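Local coordinates for arginine 3rd transport system periplasmic binding protein (Legionella pneumophila subsp. pneumophila str. Philadelphia 1, PDB 3KZG) that probably binds arginine in the periplasm and delivers it to an ABC-type uptake system, at residues L5-S10 with C45-Y50; F12-E17 with K163-S168; H80-L85 with I195-D200. One frame throughout, in Å; residues are numbered along the deposited sequence.

Contact 1: L5-S10 with C45-Y50; sequences LTIGTS and CTFEAY
I7 O and T9 CG2 approach the F47 ring obliquely from the partner strand, while C45 SG, from the ring's own strand, lies over one face, 3.4 Å above the plane and displaced toward the rim. The ring of Y50, by contrast, is met at its edge by G8 CA and T9 O. F47 and Y50 lie on strand 45-50, paired in parallel with 5-10 in the mixed sheet of the lobe that contains the N-terminus. The pair illustrates how parallel strands sort their two faces. C45, F47 and A49 share one side with L5, I7 and T9, and there helix 29-40 packs down, M34 on I7 and I31 on F47. Within that layer I7 CB rests 4.0 Å from F47 CD1, and I7 CD1 reaches C45 SG at 3.6 Å.

Along the strands, backbone donors alternate from one strand to the other: T46 N, I7 N, E48 N, T9 N, Y50 N. The bond from E48 N to I7 O spans 2.7 Å, and the same oxygen receives a CA-H...O contact from F47 CA. T9 turns its hydroxyl to I68 O, and S10 OG is held by E17.

On the other face, T6 and T46 set their hydroxyl oxygens 3.5 Å apart. T46 OG1 lies between the backbone N and the carbonyl carbon (chi1 57°), which brings it back to the neighbouring strand. L5 O is therefore gripped twice, by T46 N at 3.1 Å and by T46 OG1 at 2.9 Å, the hydroxyl standing 29° out of the carbonyl plane.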
# COMPACT_ATOMS: atom_id res chain seq x y z
N LEU A 5 13.02 10.50 30.78
CA LEU A 5 11.68 10.96 31.11
C LEU A 5 10.95 10.02 32.05
O LEU A 5 11.19 8.81 32.06
CB LEU A 5 10.86 11.14 29.83
CG LEU A 5 11.38 12.13 28.79
CD1 LEU A 5 10.52 12.05 27.53
CD2 LEU A 5 11.35 13.54 29.37
N THR A 6 10.07 10.59 32.86
CA THR A 6 9.26 9.84 33.80
C THR A 6 7.80 10.02 33.37
O THR A 6 7.26 11.12 33.46
CB THR A 6 9.45 10.38 35.24
OG1 THR A 6 10.80 10.15 35.66
CG2 THR A 6 8.49 9.69 36.21
N ILE A 7 7.19 8.94 32.90
CA ILE A 7 5.81 9.01 32.44
C ILE A 7 4.83 8.34 33.40
O ILE A 7 5.02 7.20 33.81
CB ILE A 7 5.64 8.35 31.05
CG1 ILE A 7 6.60 8.97 30.04
CG2 ILE A 7 4.20 8.52 30.57
CD1 ILE A 7 8.01 8.49 30.17
N GLY A 8 3.77 9.06 33.74
CA GLY A 8 2.76 8.51 34.61
C GLY A 8 1.69 7.87 33.76
O GLY A 8 1.31 8.41 32.72
N THR A 9 1.21 6.70 34.19
CA THR A 9 0.16 5.97 33.48
C THR A 9 -0.71 5.32 34.54
O THR A 9 -0.27 5.14 35.68
CB THR A 9 0.76 4.88 32.56
OG1 THR A 9 -0.29 4.28 31.78
CG2 THR A 9 1.46 3.81 33.38
N SER A 10 -1.95 4.97 34.21
CA SER A 10 -2.83 4.36 35.20
C SER A 10 -2.39 2.95 35.54
O SER A 10 -1.52 2.38 34.89
CB SER A 10 -4.28 4.35 34.71
OG SER A 10 -4.44 3.46 33.63
N CYS A 45 13.06 5.76 28.93
CA CYS A 45 11.69 5.85 29.43
C CYS A 45 11.43 5.07 30.72
O CYS A 45 11.74 3.88 30.81
CB CYS A 45 10.73 5.36 28.34
SG CYS A 45 8.99 5.31 28.80
N THR A 46 10.86 5.74 31.71
CA THR A 46 10.53 5.09 32.98
C THR A 46 9.08 5.45 33.31
O THR A 46 8.70 6.62 33.29
CB THR A 46 11.47 5.55 34.11
OG1 THR A 46 11.42 6.97 34.24
CG2 THR A 46 12.90 5.12 33.82
N PHE A 47 8.27 4.43 33.60
CA PHE A 47 6.86 4.61 33.90
C PHE A 47 6.52 4.65 35.38
O PHE A 47 7.18 4.02 36.20
CB PHE A 47 6.04 3.49 33.26
CG PHE A 47 6.04 3.50 31.76
CD1 PHE A 47 5.22 4.38 31.06
CD2 PHE A 47 6.86 2.64 31.04
CE1 PHE A 47 5.22 4.39 29.67
CE2 PHE A 47 6.87 2.65 29.65
CZ PHE A 47 6.04 3.53 28.97
N GLU A 48 5.47 5.38 35.72
CA GLU A 48 5.03 5.47 37.10
C GLU A 48 3.51 5.35 37.10
O GLU A 48 2.80 6.24 36.63
CB GLU A 48 5.48 6.80 37.71
CG GLU A 48 5.32 6.86 39.21
CD GLU A 48 6.52 7.49 39.89
OE1 GLU A 48 6.75 8.70 39.68
OE2 GLU A 48 7.22 6.77 40.62
N ALA A 49 3.03 4.24 37.64
CA ALA A 49 1.59 3.96 37.69
C ALA A 49 0.87 4.55 38.90
O ALA A 49 1.31 4.40 40.04
CB ALA A 49 1.36 2.45 37.65
N TYR A 50 -0.24 5.23 38.63
CA TYR A 50 -1.05 5.85 39.65
C TYR A 50 -2.47 5.40 39.39
O TYR A 50 -2.76 4.87 38.32
CB TYR A 50 -1.04 7.37 39.52
CG TYR A 50 0.30 8.02 39.72
CD1 TYR A 50 0.64 8.62 40.93
CD2 TYR A 50 1.24 8.07 38.68
CE1 TYR A 50 1.86 9.24 41.11
CE2 TYR A 50 2.47 8.69 38.85
CZ TYR A 50 2.77 9.27 40.07
OH TYR A 50 3.98 9.89 40.25

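Contact 2: F12-E17 with K163-S168; sequences FNPPFE and KYWMAS
From its CB outward, P14 leans on two aromatic side chains of helix 159-166, a proline-aromatic packing that joins the end of strand 4-13 to the second lobe of this periplasmic-binding-protein fold. P14 CB sits over one face of the Y164 ring, 3.7 Å from the ring centroid and 16° off the normal, a CH-pi contact. The next atom, P14 CG, comes within 3.4 Å of Y164 CE2 and also touches W165 CZ2. P14 CD turns back to its own segment and lies over the centre of the F12 ring.

With CG anti to the backbone N (chi1 170°), Y164 extends toward the loop. Its opposite face is covered by S168 OG, itself hydrogen-bonded to Y164 O. P15, which follows a cis peptide bond, adds its CD against Y164 CB. F12 and W165 meet rim to rim, their planes 64° apart; F12 CE2 reaches W165 CZ2 near the indole plane.

No direct hydrogen bond crosses between the two segments; a water bridges them. N13 ND2 is held by D158, while the water donates to N13 OD1 at 2.8 Å and to P14 O at 2.7 Å and accepts from W165 NE1 at 2.9 Å.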
# COMPACT_ATOMS: atom_id res chain seq x y z
N PHE A 12 -4.61 0.13 35.89
CA PHE A 12 -5.34 -0.96 35.26
C PHE A 12 -6.44 -0.51 34.32
O PHE A 12 -7.48 0.01 34.74
CB PHE A 12 -5.92 -1.88 36.35
CG PHE A 12 -6.47 -3.18 35.83
CD1 PHE A 12 -5.62 -4.13 35.26
CD2 PHE A 12 -7.83 -3.45 35.91
CE1 PHE A 12 -6.13 -5.33 34.77
CE2 PHE A 12 -8.34 -4.65 35.42
CZ PHE A 12 -7.49 -5.59 34.85
N ASN A 13 -6.21 -0.70 33.03
CA ASN A 13 -7.21 -0.36 32.03
C ASN A 13 -6.81 -0.97 30.70
O ASN A 13 -6.60 -0.26 29.72
CB ASN A 13 -7.38 1.15 31.89
CG ASN A 13 -8.49 1.53 30.92
OD1 ASN A 13 -9.54 0.89 30.89
ND2 ASN A 13 -8.25 2.57 30.12
N PRO A 14 -6.66 -2.30 30.67
CA PRO A 14 -6.28 -2.97 29.43
C PRO A 14 -7.28 -2.57 28.35
O PRO A 14 -8.44 -2.28 28.66
CB PRO A 14 -6.37 -4.45 29.81
CG PRO A 14 -7.42 -4.47 30.90
CD PRO A 14 -7.04 -3.27 31.71
N PRO A 15 -6.85 -2.56 27.08
CA PRO A 15 -5.51 -2.91 26.59
C PRO A 15 -4.52 -1.75 26.55
O PRO A 15 -3.46 -1.88 25.93
CB PRO A 15 -5.80 -3.43 25.20
CG PRO A 15 -6.86 -2.48 24.74
CD PRO A 15 -7.78 -2.38 25.95
N PHE A 16 -4.84 -0.63 27.19
CA PHE A 16 -3.95 0.54 27.19
C PHE A 16 -2.74 0.36 28.11
O PHE A 16 -1.60 0.60 27.71
CB PHE A 16 -4.75 1.79 27.58
CG PHE A 16 -5.83 2.13 26.59
CD1 PHE A 16 -5.52 2.78 25.40
CD2 PHE A 16 -7.15 1.74 26.82
CE1 PHE A 16 -6.51 3.04 24.44
CE2 PHE A 16 -8.14 1.99 25.87
CZ PHE A 16 -7.82 2.64 24.68
N GLU A 17 -2.98 -0.06 29.34
CA GLU A 17 -1.89 -0.34 30.27
C GLU A 17 -2.39 -1.13 31.47
O GLU A 17 -3.55 -1.03 31.87
CB GLU A 17 -1.20 0.94 30.77
CG GLU A 17 -2.06 1.87 31.59
CD GLU A 17 -2.67 2.96 30.76
OE1 GLU A 17 -2.23 3.12 29.60
OE2 GLU A 17 -3.57 3.67 31.26
N LYS A 163 -14.31 -3.72 24.53
CA LYS A 163 -14.11 -4.84 23.62
C LYS A 163 -13.14 -5.85 24.23
O LYS A 163 -13.31 -7.06 24.09
CB LYS A 163 -13.56 -4.36 22.28
CG LYS A 163 -14.59 -3.71 21.38
CD LYS A 163 -14.12 -3.74 19.94
CE LYS A 163 -13.93 -5.17 19.45
NZ LYS A 163 -13.43 -5.22 18.05
N TYR A 164 -12.11 -5.34 24.90
CA TYR A 164 -11.12 -6.20 25.54
C TYR A 164 -11.81 -7.13 26.53
O TYR A 164 -11.66 -8.35 26.47
CB TYR A 164 -10.09 -5.34 26.29
CG TYR A 164 -9.18 -6.15 27.18
CD1 TYR A 164 -8.03 -6.74 26.67
CD2 TYR A 164 -9.50 -6.36 28.52
CE1 TYR A 164 -7.22 -7.54 27.48
CE2 TYR A 164 -8.69 -7.15 29.34
CZ TYR A 164 -7.55 -7.74 28.80
OH TYR A 164 -6.76 -8.54 29.57
N TRP A 165 -12.58 -6.55 27.45
CA TRP A 165 -13.27 -7.32 28.46
C TRP A 165 -14.26 -8.34 27.92
O TRP A 165 -14.35 -9.45 28.43
CB TRP A 165 -13.97 -6.39 29.45
CG TRP A 165 -12.99 -5.71 30.35
CD1 TRP A 165 -12.61 -4.40 30.32
CD2 TRP A 165 -12.17 -6.33 31.35
NE1 TRP A 165 -11.62 -4.16 31.23
CE2 TRP A 165 -11.33 -5.34 31.88
CE3 TRP A 165 -12.08 -7.64 31.84
CZ2 TRP A 165 -10.40 -5.61 32.88
CZ3 TRP A 165 -11.15 -7.91 32.85
CH2 TRP A 165 -10.32 -6.90 33.35
N MSE A 166 -15.00 -7.98 26.88
CA MSE A 166 -15.95 -8.94 26.36
C MSE A 166 -15.26 -10.12 25.70
O MSE A 166 -15.84 -11.20 25.60
CB MSE A 166 -16.90 -8.29 25.38
CG MSE A 166 -17.92 -9.28 24.89
SE MSE A 166 -19.19 -8.41 23.79
CE MSE A 166 -18.22 -8.45 22.11
N ALA A 167 -14.03 -9.92 25.25
CA ALA A 167 -13.30 -11.00 24.61
C ALA A 167 -12.18 -11.55 25.50
O ALA A 167 -11.34 -12.31 25.03
CB ALA A 167 -12.71 -10.50 23.29
N SER A 168 -12.19 -11.18 26.77
CA SER A 168 -11.15 -11.64 27.68
C SER A 168 -11.67 -12.32 28.95
O SER A 168 -10.92 -13.03 29.63
CB SER A 168 -10.24 -10.48 28.06
OG SER A 168 -9.58 -9.96 26.92
O HOH W 1 -9.85 -1.93 30.94

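Contact 3: H80-L85 with I195-D200; sequences HFIFSL and IMANPD
S84 OG is gripped from two directions: it accepts from I195 N across the contact at 3.1 Å and donates to L85 O in its own segment. A chi1 of 66° folds the hydroxyl back over its own main chain, where it faces I195 N, and I195 CB also packs against it at 3.4 Å. S84 N adds a second bond between the two residues, to I195 O, so serine and isoleucine are joined by a side-chain bond and a main-chain bond.

From there the segments continue as a short antiparallel ribbon of strands 82-83 and 196-197. I82 and A197 form the hydrogen-bonded pair, I82 N giving to A197 O at 2.9 Å and A197 N returning a bond to I82 O. F83 and M196 are the non-hydrogen-bonded pair beside it.

M196, a selenomethionine, runs between two phenyl rings. Its CG meets F81 CB and, at 3.5 Å, F83 CE1; the chain then bends at chi3 (70°), which brings CE over the centre of the F81 ring, 4.2 Å from the centroid. SE lies obliquely to both rings, a Met-aromatic contact with each. The F81 ring has A197 O at its edge, in plane. I82 CG2 packs on P199, and I82 CD1 comes within 3.3 Å of N198 O.

Helix 202-217 covers I82 and A197 through I205, while L59 of helix 55-60 packs on F81 and M196. Four hydrogen bonds thus cross the contact, three between main-chain atoms and one to the serine hydroxyl. The chemistry implies a division of labour between distant parts of the chain: these bonds set the register, while M196, F81 and F83 pack an apolar side against it, the selenium side chain joining the two phenylalanines by dispersion.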
# COMPACT_ATOMS: atom_id res chain seq x y z
N HIS A 80 -6.04 23.40 32.26
CA HIS A 80 -4.93 23.21 33.19
C HIS A 80 -3.80 22.42 32.57
O HIS A 80 -2.70 22.36 33.12
CB HIS A 80 -5.43 22.51 34.45
CG HIS A 80 -6.41 23.32 35.24
ND1 HIS A 80 -6.03 24.37 36.04
CD2 HIS A 80 -7.76 23.28 35.29
CE1 HIS A 80 -7.10 24.94 36.56
NE2 HIS A 80 -8.17 24.30 36.11
N PHE A 81 -4.06 21.80 31.43
CA PHE A 81 -3.06 20.99 30.76
C PHE A 81 -3.06 21.18 29.25
O PHE A 81 -4.05 21.62 28.66
CB PHE A 81 -3.30 19.50 31.03
CG PHE A 81 -3.28 19.14 32.48
CD1 PHE A 81 -2.08 19.07 33.18
CD2 PHE A 81 -4.47 18.85 33.15
CE1 PHE A 81 -2.07 18.73 34.53
CE2 PHE A 81 -4.46 18.50 34.49
CZ PHE A 81 -3.26 18.44 35.18
N ILE A 82 -1.95 20.82 28.63
CA ILE A 82 -1.84 20.88 27.19
C ILE A 82 -1.72 19.44 26.72
O ILE A 82 -1.27 18.56 27.48
CB ILE A 82 -0.63 21.72 26.71
CG1 ILE A 82 0.67 21.18 27.31
CG2 ILE A 82 -0.85 23.18 27.08
CD1 ILE A 82 1.92 21.88 26.79
N PHE A 83 -2.13 19.20 25.49
CA PHE A 83 -2.10 17.86 24.91
C PHE A 83 -1.26 17.78 23.65
O PHE A 83 -1.03 18.79 22.97
CB PHE A 83 -3.53 17.42 24.59
CG PHE A 83 -4.39 17.21 25.80
CD1 PHE A 83 -4.35 16.00 26.48
CD2 PHE A 83 -5.24 18.21 26.24
CE1 PHE A 83 -5.16 15.79 27.60
CE2 PHE A 83 -6.06 18.01 27.35
CZ PHE A 83 -6.02 16.79 28.03
N SER A 84 -0.78 16.59 23.34
CA SER A 84 -0.01 16.38 22.14
C SER A 84 -1.07 16.11 21.08
O SER A 84 -2.27 16.16 21.37
CB SER A 84 0.86 15.13 22.27
OG SER A 84 0.02 13.98 22.34
N LEU A 85 -0.63 15.83 19.86
CA LEU A 85 -1.59 15.49 18.83
C LEU A 85 -2.22 14.19 19.32
O LEU A 85 -1.56 13.37 19.97
CB LEU A 85 -0.88 15.23 17.50
CG LEU A 85 -0.03 16.38 16.94
CD1 LEU A 85 0.71 15.91 15.68
CD2 LEU A 85 -0.93 17.56 16.64
N ILE A 195 -1.22 12.52 24.74
CA ILE A 195 -0.22 12.61 25.79
C ILE A 195 -0.41 13.98 26.43
O ILE A 195 -0.41 15.00 25.75
CB ILE A 195 1.19 12.45 25.18
CG1 ILE A 195 1.32 11.05 24.57
CG2 ILE A 195 2.27 12.66 26.24
CD1 ILE A 195 2.62 10.80 23.87
N MSE A 196 -0.59 14.00 27.75
CA MSE A 196 -0.85 15.23 28.49
C MSE A 196 0.37 15.77 29.23
O MSE A 196 1.24 15.03 29.66
CB MSE A 196 -1.98 14.96 29.48
CG MSE A 196 -2.66 16.17 30.07
SE MSE A 196 -4.18 15.58 31.11
CE MSE A 196 -3.19 14.75 32.58
N ALA A 197 0.43 17.09 29.35
CA ALA A 197 1.55 17.73 30.02
C ALA A 197 1.13 19.07 30.59
O ALA A 197 0.02 19.54 30.34
CB ALA A 197 2.71 17.90 29.05
N ASN A 198 2.01 19.67 31.39
CA ASN A 198 1.73 20.98 31.97
C ASN A 198 1.95 22.02 30.87
O ASN A 198 2.77 21.83 29.98
CB ASN A 198 2.66 21.23 33.16
CG ASN A 198 2.34 20.34 34.36
OD1 ASN A 198 3.19 19.58 34.83
ND2 ASN A 198 1.11 20.43 34.84
N PRO A 199 1.20 23.14 30.92
CA PRO A 199 1.31 24.20 29.91
C PRO A 199 2.72 24.67 29.55
O PRO A 199 2.98 25.03 28.39
CB PRO A 199 0.46 25.32 30.51
CG PRO A 199 -0.61 24.56 31.22
CD PRO A 199 0.18 23.48 31.92
N ASP A 200 3.63 24.68 30.51
CA ASP A 200 4.98 25.15 30.24
C ASP A 200 5.89 24.12 29.57
O ASP A 200 7.08 24.36 29.39
CB ASP A 200 5.66 25.64 31.52
CG ASP A 200 5.72 24.58 32.60
OD1 ASP A 200 5.72 23.38 32.27
OD2 ASP A 200 5.79 24.95 33.79

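Overall arrangement
Contact 1 uses strand 4-13, and contact 2 begins at its last residues and the loop that follows; their centres are 19 Å apart, and they meet where S10 OG lies 2.5 Å from E17 OE2, a probable hydrogen bond. Contact 1 belongs to the sheet of the first lobe, whereas contact 2 carries the end of that strand across to helix 159-166. Contact 3 stands apart: its centre is 15 Å from that of contact 1, with nearest atoms about 6 Å apart, and 25 Å from that of contact 2, on the opposite side of the chain's centre. M34 of helix 29-40 nevertheless touches both I7 and I195. As in this family generally, solute probably binds in the cleft between the two lobes.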